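PDB 1ZB1: vacuolar-sorting protein BRO1 from Saccharomyces cerevisiae, which takes part in sorting cargo into the intralumenal vesicles of multivesicular bodies and acts as an adapter recruiting the deubiquitinase DOA4 to endosomes. Local coordinates for residues Thr179-Asn184 with His226-Glu231. Sequence-based numbering, arbitrary orientation.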
loop_
_atom_site.group_PDB
_atom_site.type_symbol
_atom_site.label_atom_id
_atom_site.label_comp_id
_atom_site.label_asym_id
_atom_site.label_seq_id
_atom_site.Cartn_x
_atom_site.Cartn_y
_atom_site.Cartn_z
ATOM N N THR A 179 8.767 -2.247 5.003
ATOM C CA THR A 179 7.886 -1.134 4.669
ATOM C C THR A 179 7.992 -0.854 3.168
ATOM O O THR A 179 7.046 -0.369 2.545
ATOM C CB THR A 179 8.225 0.135 5.485
ATOM O OG1 THR A 179 9.645 0.312 5.554
ATOM C CG2 THR A 179 7.634 0.019 6.897
ATOM N N ARG A 180 9.142 -1.174 2.579
ATOM C CA ARG A 180 9.322 -0.984 1.139
ATOM C C ARG A 180 8.399 -1.988 0.422
ATOM O O ARG A 180 7.743 -1.664 -0.579
ATOM C CB ARG A 180 10.781 -1.247 0.750
ATOM C CG ARG A 180 11.079 -1.117 -0.738
ATOM C CD ARG A 180 11.741 0.217 -1.045
ATOM N NE ARG A 180 10.775 1.252 -1.394
ATOM C CZ ARG A 180 11.026 2.555 -1.351
ATOM N NH1 ARG A 180 12.215 2.998 -0.963
ATOM N NH2 ARG A 180 10.087 3.418 -1.709
ATOM N N PHE A 181 8.358 -3.208 0.950
ATOM C CA PHE A 181 7.514 -4.267 0.397
ATOM C C PHE A 181 6.058 -3.806 0.457
ATOM O O PHE A 181 5.324 -3.897 -0.526
ATOM C CB PHE A 181 7.711 -5.564 1.206
ATOM C CG PHE A 181 6.720 -6.655 0.892
ATOM C CD1 PHE A 181 6.642 -7.208 -0.386
ATOM C CD2 PHE A 181 5.866 -7.139 1.883
ATOM C CE1 PHE A 181 5.728 -8.225 -0.673
ATOM C CE2 PHE A 181 4.947 -8.155 1.609
ATOM C CZ PHE A 181 4.879 -8.699 0.325
ATOM N N LEU A 182 5.643 -3.308 1.617
ATOM C CA LEU A 182 4.275 -2.830 1.776
ATOM C C LEU A 182 3.968 -1.689 0.792
ATOM O O LEU A 182 2.866 -1.614 0.232
ATOM C CB LEU A 182 4.050 -2.381 3.225
ATOM C CG LEU A 182 3.293 -3.323 4.175
ATOM C CD1 LEU A 182 3.314 -4.749 3.670
ATOM C CD2 LEU A 182 3.879 -3.215 5.576
ATOM N N ALA A 183 4.938 -0.804 0.581
ATOM C CA ALA A 183 4.752 0.308 -0.356
ATOM C C ALA A 183 4.556 -0.231 -1.778
ATOM O O ALA A 183 3.700 0.252 -2.521
ATOM C CB ALA A 183 5.960 1.239 -0.317
ATOM N N ASN A 184 5.354 -1.230 -2.148
ATOM C CA ASN A 184 5.268 -1.830 -3.477
ATOM C C ASN A 184 3.942 -2.558 -3.692
ATOM O O ASN A 184 3.437 -2.623 -4.811
ATOM C CB ASN A 184 6.449 -2.787 -3.709
ATOM C CG ASN A 184 7.761 -2.043 -3.928
ATOM O OD1 ASN A 184 7.764 -0.901 -4.383
ATOM N ND2 ASN A 184 8.878 -2.692 -3.622
ATOM N N HIS A 226 7.095 -9.875 -6.042
ATOM C CA HIS A 226 7.476 -11.255 -6.298
ATOM C C HIS A 226 8.958 -11.426 -5.972
ATOM O O HIS A 226 9.335 -12.324 -5.224
ATOM C CB HIS A 226 7.237 -11.594 -7.775
ATOM C CG HIS A 226 7.734 -12.948 -8.174
ATOM N ND1 HIS A 226 6.970 -14.088 -8.058
ATOM C CD2 HIS A 226 8.934 -13.348 -8.660
ATOM C CE1 HIS A 226 7.674 -15.132 -8.458
ATOM N NE2 HIS A 226 8.871 -14.709 -8.829
ATOM N N ASP A 227 9.789 -10.557 -6.544
ATOM C CA ASP A 227 11.236 -10.614 -6.334
ATOM C C ASP A 227 11.641 -10.527 -4.868
ATOM O O ASP A 227 12.598 -11.175 -4.447
ATOM C CB ASP A 227 11.945 -9.504 -7.123
ATOM C CG ASP A 227 11.951 -9.760 -8.623
ATOM O OD1 ASP A 227 11.600 -10.885 -9.046
ATOM O OD2 ASP A 227 12.317 -8.836 -9.381
ATOM N N PHE A 228 10.921 -9.728 -4.088
ATOM C CA PHE A 228 11.241 -9.594 -2.673
ATOM C C PHE A 228 10.941 -10.875 -1.905
ATOM O O PHE A 228 11.714 -11.278 -1.038
ATOM C CB PHE A 228 10.450 -8.450 -2.045
ATOM C CG PHE A 228 10.685 -8.298 -0.568
ATOM C CD1 PHE A 228 11.913 -7.855 -0.089
ATOM C CD2 PHE A 228 9.684 -8.610 0.344
ATOM C CE1 PHE A 228 12.137 -7.721 1.280
ATOM C CE2 PHE A 228 9.900 -8.481 1.715
ATOM C CZ PHE A 228 11.129 -8.034 2.182
ATOM N N MET A 229 9.820 -11.510 -2.230
ATOM C CA MET A 229 9.399 -12.735 -1.557
ATOM C C MET A 229 10.135 -13.974 -2.071
ATOM O O MET A 229 10.024 -15.052 -1.490
ATOM C CB MET A 229 7.890 -12.925 -1.733
ATOM C CG MET A 229 7.066 -11.703 -1.355
ATOM S SD MET A 229 5.326 -11.858 -1.814
ATOM C CE MET A 229 4.686 -12.558 -0.315
ATOM N N LYS A 230 10.878 -13.814 -3.162
ATOM C CA LYS A 230 11.630 -14.920 -3.752
ATOM C C LYS A 230 12.923 -15.187 -2.983
ATOM O O LYS A 230 13.339 -16.337 -2.829
ATOM C CB LYS A 230 11.961 -14.617 -5.214
ATOM C CG LYS A 230 12.825 -15.678 -5.880
ATOM C CD LYS A 230 13.187 -15.295 -7.309
ATOM C CE LYS A 230 11.951 -15.210 -8.193
ATOM N NZ LYS A 230 12.294 -14.852 -9.599
ATOM N N GLU A 231 13.554 -14.118 -2.504
ATOM C CA GLU A 231 14.798 -14.235 -1.749
ATOM C C GLU A 231 14.567 -15.092 -0.506
ATOM O O GLU A 231 15.513 -15.542 0.141
ATOM C CB GLU A 231 15.300 -12.847 -1.341
ATOM C CG GLU A 231 14.414 -12.140 -0.330
ATOM C CD GLU A 231 14.838 -10.704 -0.073
ATOM O OE1 GLU A 231 14.244 -10.062 0.822
ATOM O OE2 GLU A 231 15.757 -10.217 -0.769
#
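Phe181 and Phe228 mark the closest backbone approach between residues 179-184, near the start of helix 176-198, and residues 226-231, in the C-terminal part of helix 208-230: their CA atoms lie 7.2 Å apart, and both CA-CB bonds point at the opposing segment. The two benzyl groups cross at about a right angle. Their ring planes are nonetheless close to parallel, inclined by only 28°, but they are slid so far apart (centroid separation 5.1 Å) that little of one lies over the other. Contact is made by the CB-CG-CD1 side of Phe181 and the CD2-CE2 side of the Phe228 ring. CD1 of Phe181 comes within 3.4 Å of CD2 of Phe228, while the CE2 corner of the Phe228 ring rests 3.7 Å from Phe181 CB, near the root of that side chain. In both residues CG stands opposite the main-chain nitrogen (chi1 170° in Phe181 and 177° in Phe228), which carries each ring into the space between the helices.

Farther out, the CE1-CZ end of Phe181 meets Met229. CG of Met229 is 3.8 Å from Phe181 CE1, and the chain then bends at chi3, bringing the methyl CE of Met229 to 3.9 Å from Phe181 CZ. SD of Met229 sits 4.8 Å from the centroid of the Phe181 ring, off to one side of its normal, an oblique Met-aromatic contact. Phe181 is thus gripped by two consecutive residues, Phe228 near its base and Met229 at its far end. All the links found between the segments are apolar or aromatic, and both Phe181 and Met229 are buried. Phe181 also touches Trp244, and Met229 touches Lys245, both on helix 242-269, so a third helix joins the packing. This is apolar packing between two helices consecutive in the chain, within the largely helical Bro1 domain, whose family belongs to the TPR clan.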